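Local coordinates for protein D-alanine--D-alanine ligase (Coxiella burnetii, PDB 3TQT) that joins two D-alanines into D-alanyl-D-alanine at the expense of ATP, a step of peptidoglycan biosynthesis for the bacterial cell wall, at residues A136-T144 and V185-S193; R226-N237 and S297-P308. One frame throughout, in Å; residues are numbered along the deposited sequence.

Interaction 1 of 2, residues A136-T144 and V185-S193; sequences AVCMEKDLT and VKAVSLGSS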
loop_
_atom_site.group_PDB
_atom_site.type_symbol
_atom_site.label_atom_id
_atom_site.label_comp_id
_atom_site.label_asym_id
_atom_site.label_seq_id
_atom_site.Cartn_x
_atom_site.Cartn_y
_atom_site.Cartn_z
ATOM N N ALA A 136 -0.657 3.036 2.949
ATOM C CA ALA A 136 -1.944 2.343 2.867
ATOM C C ALA A 136 -2.449 2.023 4.256
ATOM O O ALA A 136 -3.623 2.219 4.562
ATOM C CB ALA A 136 -1.828 1.087 2.023
ATOM N N VAL A 137 -1.562 1.545 5.113
ATOM C CA VAL A 137 -1.952 1.259 6.487
ATOM C C VAL A 137 -2.435 2.510 7.243
ATOM O O VAL A 137 -3.419 2.455 7.984
ATOM C CB VAL A 137 -0.817 0.566 7.268
ATOM C CG1 VAL A 137 -1.121 0.540 8.760
ATOM C CG2 VAL A 137 -0.612 -0.845 6.743
ATOM N N CYS A 138 -1.751 3.628 7.053
ATOM C CA CYS A 138 -2.090 4.849 7.775
ATOM C C CYS A 138 -3.306 5.557 7.177
ATOM O O CYS A 138 -4.026 6.278 7.875
ATOM C CB CYS A 138 -0.889 5.795 7.816
ATOM S SG CYS A 138 0.450 5.216 8.868
ATOM N N MET A 139 -3.522 5.353 5.886
ATOM C CA MET A 139 -4.633 5.990 5.177
ATOM C C MET A 139 -5.980 5.428 5.618
ATOM O O MET A 139 -6.964 6.160 5.732
ATOM C CB MET A 139 -4.469 5.788 3.670
ATOM C CG MET A 139 -5.531 6.446 2.838
ATOM S SD MET A 139 -5.146 8.184 2.589
ATOM C CE MET A 139 -6.581 8.705 1.648
ATOM N N GLU A 140 -6.027 4.124 5.860
ATOM C CA GLU A 140 -7.253 3.473 6.306
ATOM C C GLU A 140 -7.209 3.442 7.828
ATOM O O GLU A 140 -6.534 2.612 8.426
ATOM C CB GLU A 140 -7.359 2.052 5.762
ATOM C CG GLU A 140 -7.004 1.926 4.288
ATOM C CD GLU A 140 -8.204 2.098 3.388
ATOM O OE1 GLU A 140 -9.319 1.717 3.804
ATOM O OE2 GLU A 140 -8.036 2.615 2.265
ATOM N N LYS A 141 -7.937 4.363 8.439
ATOM C CA LYS A 141 -7.807 4.644 9.864
ATOM C C LYS A 141 -8.137 3.459 10.747
ATOM O O LYS A 141 -7.556 3.314 11.826
ATOM C CB LYS A 141 -8.663 5.862 10.236
ATOM C CG LYS A 141 -8.235 7.122 9.481
ATOM C CD LYS A 141 -9.040 8.333 9.918
ATOM C CE LYS A 141 -10.411 8.358 9.260
ATOM N NZ LYS A 141 -10.335 8.827 7.851
ATOM N N ASP A 142 -9.052 2.606 10.292
ATOM C CA ASP A 142 -9.386 1.419 11.064
ATOM C C ASP A 142 -8.274 0.373 10.970
ATOM O O ASP A 142 -7.959 -0.312 11.953
ATOM C CB ASP A 142 -10.748 0.834 10.654
ATOM C CG ASP A 142 -10.816 0.413 9.167
ATOM O OD1 ASP A 142 -10.084 0.965 8.305
ATOM O OD2 ASP A 142 -11.629 -0.480 8.868
ATOM N N LEU A 143 -7.664 0.269 9.793
ATOM C CA LEU A 143 -6.509 -0.616 9.621
ATOM C C LEU A 143 -5.346 -0.123 10.482
ATOM O O LEU A 143 -4.662 -0.919 11.121
ATOM C CB LEU A 143 -6.099 -0.699 8.144
ATOM C CG LEU A 143 -4.853 -1.516 7.804
ATOM C CD1 LEU A 143 -4.985 -2.954 8.328
ATOM C CD2 LEU A 143 -4.604 -1.478 6.289
ATOM N N THR A 144 -5.128 1.189 10.505
ATOM C CA THR A 144 -4.089 1.769 11.354
ATOM C C THR A 144 -4.295 1.333 12.799
ATOM O O THR A 144 -3.375 0.848 13.459
ATOM C CB THR A 144 -4.122 3.321 11.355
ATOM O OG1 THR A 144 -4.328 3.813 10.031
ATOM C CG2 THR A 144 -2.813 3.871 11.905
ATOM N N VAL A 185 -19.669 8.672 12.854
ATOM C CA VAL A 185 -19.648 7.750 11.728
ATOM C C VAL A 185 -18.738 8.366 10.679
ATOM O O VAL A 185 -19.038 9.432 10.152
ATOM C CB VAL A 185 -21.063 7.500 11.173
ATOM C CG1 VAL A 185 -21.014 6.573 9.947
ATOM C CG2 VAL A 185 -21.956 6.910 12.272
ATOM N N LYS A 186 -17.624 7.688 10.403
ATOM C CA LYS A 186 -16.507 8.234 9.635
ATOM C C LYS A 186 -16.154 7.328 8.456
ATOM O O LYS A 186 -16.081 6.116 8.616
ATOM C CB LYS A 186 -15.241 8.249 10.506
ATOM C CG LYS A 186 -15.144 9.295 11.592
ATOM C CD LYS A 186 -13.739 9.204 12.213
ATOM C CE LYS A 186 -13.399 10.397 13.094
ATOM N NZ LYS A 186 -14.290 10.499 14.288
ATOM N N ALA A 187 -15.881 7.907 7.291
ATOM C CA ALA A 187 -15.235 7.126 6.242
ATOM C C ALA A 187 -13.886 6.642 6.778
ATOM O O ALA A 187 -13.192 7.378 7.495
ATOM C CB ALA A 187 -15.036 7.975 4.996
ATOM N N VAL A 188 -13.504 5.418 6.454
ATOM C CA VAL A 188 -12.196 4.923 6.910
ATOM C C VAL A 188 -11.038 5.679 6.267
ATOM O O VAL A 188 -9.987 5.857 6.876
ATOM C CB VAL A 188 -11.993 3.407 6.654
ATOM C CG1 VAL A 188 -12.983 2.576 7.463
ATOM C CG2 VAL A 188 -12.078 3.104 5.161
ATOM N N SER A 189 -11.230 6.150 5.043
ATOM C CA SER A 189 -10.086 6.639 4.288
ATOM C C SER A 189 -10.280 8.025 3.699
ATOM O O SER A 189 -9.539 8.423 2.810
ATOM C CB SER A 189 -9.756 5.657 3.161
ATOM O OG SER A 189 -10.767 5.697 2.167
ATOM N N LEU A 190 -11.276 8.759 4.183
ATOM C CA LEU A 190 -11.515 10.111 3.683
ATOM C C LEU A 190 -11.488 11.114 4.830
ATOM O O LEU A 190 -12.082 10.873 5.885
ATOM C CB LEU A 190 -12.858 10.193 2.954
ATOM C CG LEU A 190 -13.062 9.182 1.829
ATOM C CD1 LEU A 190 -14.475 9.309 1.257
ATOM C CD2 LEU A 190 -12.006 9.377 0.747
ATOM N N GLY A 191 -10.814 12.240 4.615
ATOM C CA GLY A 191 -10.607 13.225 5.667
ATOM C C GLY A 191 -11.625 14.354 5.736
ATOM O O GLY A 191 -11.951 14.834 6.824
ATOM N N SER A 192 -12.121 14.788 4.582
ATOM C CA SER A 192 -13.117 15.855 4.539
ATOM C C SER A 192 -14.207 15.660 5.591
ATOM O O SER A 192 -14.616 14.537 5.883
ATOM C CB SER A 192 -13.744 15.960 3.147
ATOM O OG SER A 192 -14.889 16.794 3.158
ATOM N N SER A 193 -14.666 16.773 6.157
ATOM C CA SER A 193 -15.693 16.764 7.191
ATOM C C SER A 193 -17.011 16.193 6.682
ATOM O O SER A 193 -17.848 15.752 7.465
ATOM C CB SER A 193 -15.919 18.182 7.712
ATOM O OG SER A 193 -16.408 19.023 6.680
HETATM O O HOH W 1 -11.411 2.438 1.885
#
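Lys141, at the start of helix 141-150, meets the loop that follows strand 183-187 of the small four-stranded antiparallel sheet in the ATP-grasp part of the ligase. Its backbone N gives an almost straight hydrogen bond to Val188 O (3.0 Å, 177° at the hydrogen). The side chain then runs along the same carbonyl: CB, CG and CD pass Val188 O in turn, CG at 3.4 Å, and CE reaches Ala187 O. Bends at chi3 (-79°) and chi4 (-78°) turn the tip in toward the loop, where NZ makes weak hydrogen bonds to the carbonyl oxygens of Ala187, Val188 and Leu190. Val188 O thus receives both ends of one lysine. The lysine side chain also touches Glu316, a predicted magnesium ligand, and the loop itself belongs to the predicted ATP site.

The two methyls of Val188 each meet an acid, CG2 against Glu140 OE1 (3.4 Å) and CG1 against Asp142 OD1. Both carboxylates have salt bridges to Arg218, and Asp142 is also hydrogen-bonded to Thr160. On the Met139 side, the helix-end carbonyl accepts a CA-H...O contact from Ser189, whose OG is hydrogen-bonded to Asp216. A water lies 2.9 Å from Glu140 OE1 and forms a weaker contact with Ser189 OG.

Interaction 2 of 2, residues R226-N237 and S297-P308; sequences RGREIECAVLGN and SGMARVDFFVTP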
loop_
_atom_site.group_PDB
_atom_site.type_symbol
_atom_site.label_atom_id
_atom_site.label_comp_id
_atom_site.label_asym_id
_atom_site.label_seq_id
_atom_site.Cartn_x
_atom_site.Cartn_y
_atom_site.Cartn_z
ATOM N N ARG A 226 -14.214 12.708 25.216
ATOM C CA ARG A 226 -13.901 14.005 25.800
ATOM C C ARG A 226 -12.387 14.100 25.954
ATOM O O ARG A 226 -11.728 13.153 26.396
ATOM C CB ARG A 226 -14.595 14.207 27.151
ATOM C CG ARG A 226 -14.455 15.634 27.694
ATOM C CD ARG A 226 -15.063 15.798 29.087
ATOM N NE ARG A 226 -16.408 15.234 29.156
ATOM C CZ ARG A 226 -16.933 14.699 30.254
ATOM N NH1 ARG A 226 -16.223 14.661 31.375
ATOM N NH2 ARG A 226 -18.162 14.195 30.227
ATOM N N GLY A 227 -11.822 15.232 25.567
ATOM C CA GLY A 227 -10.393 15.399 25.719
ATOM C C GLY A 227 -9.816 16.338 24.695
ATOM O O GLY A 227 -10.513 16.825 23.810
ATOM N N ARG A 228 -8.521 16.585 24.820
ATOM C CA ARG A 228 -7.855 17.507 23.928
ATOM C C ARG A 228 -7.279 16.760 22.735
ATOM O O ARG A 228 -6.848 15.612 22.854
ATOM C CB ARG A 228 -6.756 18.258 24.677
ATOM C CG ARG A 228 -7.277 19.051 25.858
ATOM C CD ARG A 228 -6.381 20.228 26.138
ATOM N NE ARG A 228 -5.291 19.897 27.039
ATOM C CZ ARG A 228 -4.228 20.675 27.228
ATOM N NH1 ARG A 228 -4.105 21.813 26.551
ATOM N NH2 ARG A 228 -3.283 20.305 28.079
ATOM N N GLU A 229 -7.294 17.416 21.579
ATOM C CA GLU A 229 -6.696 16.845 20.379
ATOM C C GLU A 229 -5.262 17.325 20.293
ATOM O O GLU A 229 -5.003 18.485 19.974
ATOM C CB GLU A 229 -7.480 17.250 19.138
ATOM C CG GLU A 229 -8.952 16.888 19.233
ATOM C CD GLU A 229 -9.551 16.594 17.885
ATOM O OE1 GLU A 229 -8.837 16.032 17.029
ATOM O OE2 GLU A 229 -10.733 16.928 17.682
ATOM N N ILE A 230 -4.344 16.416 20.603
ATOM C CA ILE A 230 -2.925 16.725 20.688
ATOM C C ILE A 230 -2.237 16.084 19.492
ATOM O O ILE A 230 -2.609 14.984 19.064
ATOM C CB ILE A 230 -2.335 16.178 21.993
ATOM C CG1 ILE A 230 -3.093 16.759 23.200
ATOM C CG2 ILE A 230 -0.830 16.463 22.073
ATOM C CD1 ILE A 230 -3.086 18.267 23.264
ATOM N N GLU A 231 -1.267 16.785 18.919
ATOM C CA GLU A 231 -0.570 16.259 17.762
ATOM C C GLU A 231 0.919 16.238 18.035
ATOM O O GLU A 231 1.417 16.980 18.877
ATOM C CB GLU A 231 -0.869 17.105 16.532
ATOM C CG GLU A 231 -2.349 17.253 16.256
ATOM C CD GLU A 231 -2.605 18.023 14.985
ATOM O OE1 GLU A 231 -1.672 18.708 14.520
ATOM O OE2 GLU A 231 -3.724 17.923 14.447
ATOM N N CYS A 232 1.621 15.364 17.328
ATOM C CA CYS A 232 3.056 15.243 17.496
ATOM C C CYS A 232 3.671 14.901 16.149
ATOM O O CYS A 232 3.221 13.984 15.462
ATOM C CB CYS A 232 3.374 14.165 18.533
ATOM S SG CYS A 232 5.125 13.977 18.901
ATOM N N ALA A 233 4.685 15.665 15.767
ATOM C CA ALA A 233 5.348 15.465 14.493
ATOM C C ALA A 233 6.501 14.508 14.708
ATOM O O ALA A 233 7.323 14.710 15.596
ATOM C CB ALA A 233 5.853 16.782 13.947
ATOM N N VAL A 234 6.543 13.456 13.900
ATOM C CA VAL A 234 7.624 12.478 13.956
ATOM C C VAL A 234 8.479 12.580 12.695
ATOM O O VAL A 234 7.972 12.784 11.586
ATOM C CB VAL A 234 7.074 11.050 14.110
ATOM C CG1 VAL A 234 8.212 10.023 14.134
ATOM C CG2 VAL A 234 6.239 10.944 15.379
ATOM N N LEU A 235 9.786 12.464 12.879
ATOM C CA LEU A 235 10.725 12.564 11.769
ATOM C C LEU A 235 11.784 11.492 11.889
ATOM O O LEU A 235 12.395 11.321 12.945
ATOM C CB LEU A 235 11.396 13.924 11.791
ATOM C CG LEU A 235 12.529 14.164 10.804
ATOM C CD1 LEU A 235 11.989 14.228 9.388
ATOM C CD2 LEU A 235 13.211 15.472 11.188
ATOM N N GLY A 236 12.005 10.770 10.798
ATOM C CA GLY A 236 13.082 9.801 10.770
ATOM C C GLY A 236 12.714 8.575 9.970
ATOM O O GLY A 236 11.605 8.465 9.457
ATOM N N ASN A 237 13.663 7.650 9.880
ATOM C CA ASN A 237 13.429 6.359 9.275
ATOM C C ASN A 237 13.447 5.352 10.402
ATOM O O ASN A 237 12.437 5.144 11.057
ATOM C CB ASN A 237 14.514 6.038 8.239
ATOM C CG ASN A 237 14.273 6.739 6.914
ATOM O OD1 ASN A 237 13.157 7.183 6.644
ATOM N ND2 ASN A 237 15.313 6.832 6.078
ATOM N N SER A 297 8.116 5.873 7.266
ATOM C CA SER A 297 9.415 6.390 6.887
ATOM C C SER A 297 9.281 7.868 6.701
ATOM O O SER A 297 8.215 8.355 6.303
ATOM C CB SER A 297 9.870 5.777 5.558
ATOM O OG SER A 297 10.275 4.448 5.741
ATOM N N GLY A 298 10.364 8.578 6.995
ATOM C CA GLY A 298 10.456 10.006 6.744
ATOM C C GLY A 298 9.705 10.833 7.767
ATOM O O GLY A 298 10.300 11.426 8.665
ATOM N N MET A 299 8.384 10.859 7.642
ATOM C CA MET A 299 7.573 11.720 8.503
ATOM C C MET A 299 6.166 11.197 8.739
ATOM O O MET A 299 5.591 10.499 7.903
ATOM C CB MET A 299 7.468 13.104 7.874
ATOM C CG MET A 299 6.959 13.059 6.435
ATOM S SD MET A 299 6.500 14.679 5.794
ATOM C CE MET A 299 5.594 15.303 7.186
ATOM N N ALA A 300 5.611 11.566 9.887
ATOM C CA ALA A 300 4.199 11.361 10.145
ATOM C C ALA A 300 3.765 12.383 11.174
ATOM O O ALA A 300 4.526 12.732 12.073
ATOM C CB ALA A 300 3.949 9.968 10.679
ATOM N N ARG A 301 2.533 12.852 11.057
ATOM C CA ARG A 301 1.928 13.527 12.177
ATOM C C ARG A 301 0.994 12.547 12.869
ATOM O O ARG A 301 0.051 12.046 12.253
ATOM C CB ARG A 301 1.151 14.758 11.734
ATOM C CG ARG A 301 0.903 15.718 12.873
ATOM C CD ARG A 301 -0.024 16.829 12.438
ATOM N NE ARG A 301 -1.369 16.309 12.222
ATOM C CZ ARG A 301 -2.114 16.577 11.159
ATOM N NH1 ARG A 301 -1.640 17.363 10.200
ATOM N NH2 ARG A 301 -3.335 16.063 11.062
ATOM N N VAL A 302 1.270 12.265 14.140
ATOM C CA VAL A 302 0.413 11.385 14.928
ATOM C C VAL A 302 -0.551 12.229 15.731
ATOM O O VAL A 302 -0.128 13.114 16.490
ATOM C CB VAL A 302 1.224 10.527 15.906
ATOM C CG1 VAL A 302 0.309 9.510 16.583
ATOM C CG2 VAL A 302 2.368 9.833 15.181
ATOM N N ASP A 303 -1.842 11.963 15.542
ATOM C CA ASP A 303 -2.903 12.722 16.189
ATOM C C ASP A 303 -3.483 11.888 17.309
ATOM O O ASP A 303 -3.816 10.719 17.116
ATOM C CB ASP A 303 -3.998 13.098 15.191
ATOM C CG ASP A 303 -3.484 13.996 14.068
ATOM O OD1 ASP A 303 -2.337 14.496 14.152
ATOM O OD2 ASP A 303 -4.237 14.199 13.097
ATOM N N PHE A 304 -3.571 12.504 18.478
ATOM C CA PHE A 304 -4.017 11.835 19.684
ATOM C C PHE A 304 -5.249 12.511 20.256
ATOM O O PHE A 304 -5.535 13.677 19.961
ATOM C CB PHE A 304 -2.968 11.979 20.776
ATOM C CG PHE A 304 -1.643 11.355 20.473
ATOM C CD1 PHE A 304 -1.305 10.131 21.013
ATOM C CD2 PHE A 304 -0.702 12.030 19.722
ATOM C CE1 PHE A 304 -0.069 9.575 20.763
ATOM C CE2 PHE A 304 0.535 11.480 19.469
ATOM C CZ PHE A 304 0.858 10.261 19.990
ATOM N N PHE A 305 -5.944 11.780 21.120
ATOM C CA PHE A 305 -6.799 12.396 22.132
ATOM C C PHE A 305 -6.096 12.217 23.467
ATOM O O PHE A 305 -5.509 11.166 23.737
ATOM C CB PHE A 305 -8.181 11.742 22.166
ATOM C CG PHE A 305 -9.128 12.302 21.152
ATOM C CD1 PHE A 305 -9.905 13.405 21.451
ATOM C CD2 PHE A 305 -9.221 11.744 19.891
ATOM C CE1 PHE A 305 -10.774 13.932 20.512
ATOM C CE2 PHE A 305 -10.088 12.261 18.949
ATOM C CZ PHE A 305 -10.862 13.360 19.260
ATOM N N VAL A 306 -6.109 13.260 24.287
ATOM C CA VAL A 306 -5.693 13.123 25.672
ATOM C C VAL A 306 -6.920 13.384 26.530
ATOM O O VAL A 306 -7.480 14.478 26.504
ATOM C CB VAL A 306 -4.585 14.107 26.047
ATOM C CG1 VAL A 306 -4.273 14.002 27.539
ATOM C CG2 VAL A 306 -3.355 13.833 25.221
ATOM N N THR A 307 -7.348 12.362 27.264
ATOM C CA THR A 307 -8.577 12.444 28.034
ATOM C C THR A 307 -8.377 13.312 29.273
ATOM O O THR A 307 -7.244 13.617 29.673
ATOM C CB THR A 307 -9.067 11.044 28.481
ATOM O OG1 THR A 307 -8.170 10.518 29.462
ATOM C CG2 THR A 307 -9.124 10.091 27.297
ATOM N N PRO A 308 -9.483 13.718 29.889
ATOM C CA PRO A 308 -9.370 14.504 31.119
ATOM C C PRO A 308 -8.578 13.754 32.189
ATOM O O PRO A 308 -7.850 14.383 32.954
ATOM C CB PRO A 308 -10.821 14.688 31.536
ATOM C CG PRO A 308 -11.567 14.682 30.241
ATOM C CD PRO A 308 -10.871 13.643 29.401
HETATM O O HOH W 2 -6.532 14.170 17.373
#
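Glu231 holds its CG anti to the carbonyl carbon (chi1 -55°) and is extended beyond it, while Arg301 sets CG anti to its backbone N (chi1 -161°) and bends at chi3, so that the carboxylate is laid over one face of the guanidinium, the two planes nearly parallel. Glu231 OE1 is 3.3 Å from Arg301 NE, but no N-H points at it: the attraction is of charge. Instead NE and NH2 grip Asp303 side-on, NE on OD1 (2.8 Å) and NH2 on OD2 (2.9 Å), each through a syn lone pair. The arginine probably eases the repulsion between Glu231 OE2 and Asp303 OD1, 3.7 Å apart.

On the sheet face that carries Glu231 and Asp303, Glu229 runs beside the Phe305 ring, CG to CE1 3.7 Å, and a water links Glu229 OE1 to Phe304 O. The other face is largely apolar: Ile230 CG1 meets Val306 CG2 at 3.6 Å, and Val234 CG2 touches Val302 CG2, with helix 277-293 packed over Ile230 and Val234. Paired backbone hydrogen bonds run from Arg228-Val306 to Val234-Ala300. These neighbouring antiparallel strands belong to the ATP-grasp sheet with the predicted sites for two magnesium ions: Asp303 shares one with Glu316, which with Asn318 makes the other.

Interaction 1 closes along the chain before interaction 2 opens; their centres are about 15 Å apart and their nearest atoms about 6 Å, without touching. They involve different sheets: the loop of interaction 1 leaves the four-stranded antiparallel sheet, whereas interaction 2 pairs two inner strands of the five-stranded one. Strand 312-318, next to strand 298-306, brings them together, since its Glu316 touches Lys141 of interaction 1 and lies close to Asp303 of interaction 2. Both contacts contain residues of the predicted ATP site. This arrangement is consistent with the ATP-grasp fold, in which nucleotide and metals bind between two such sheets.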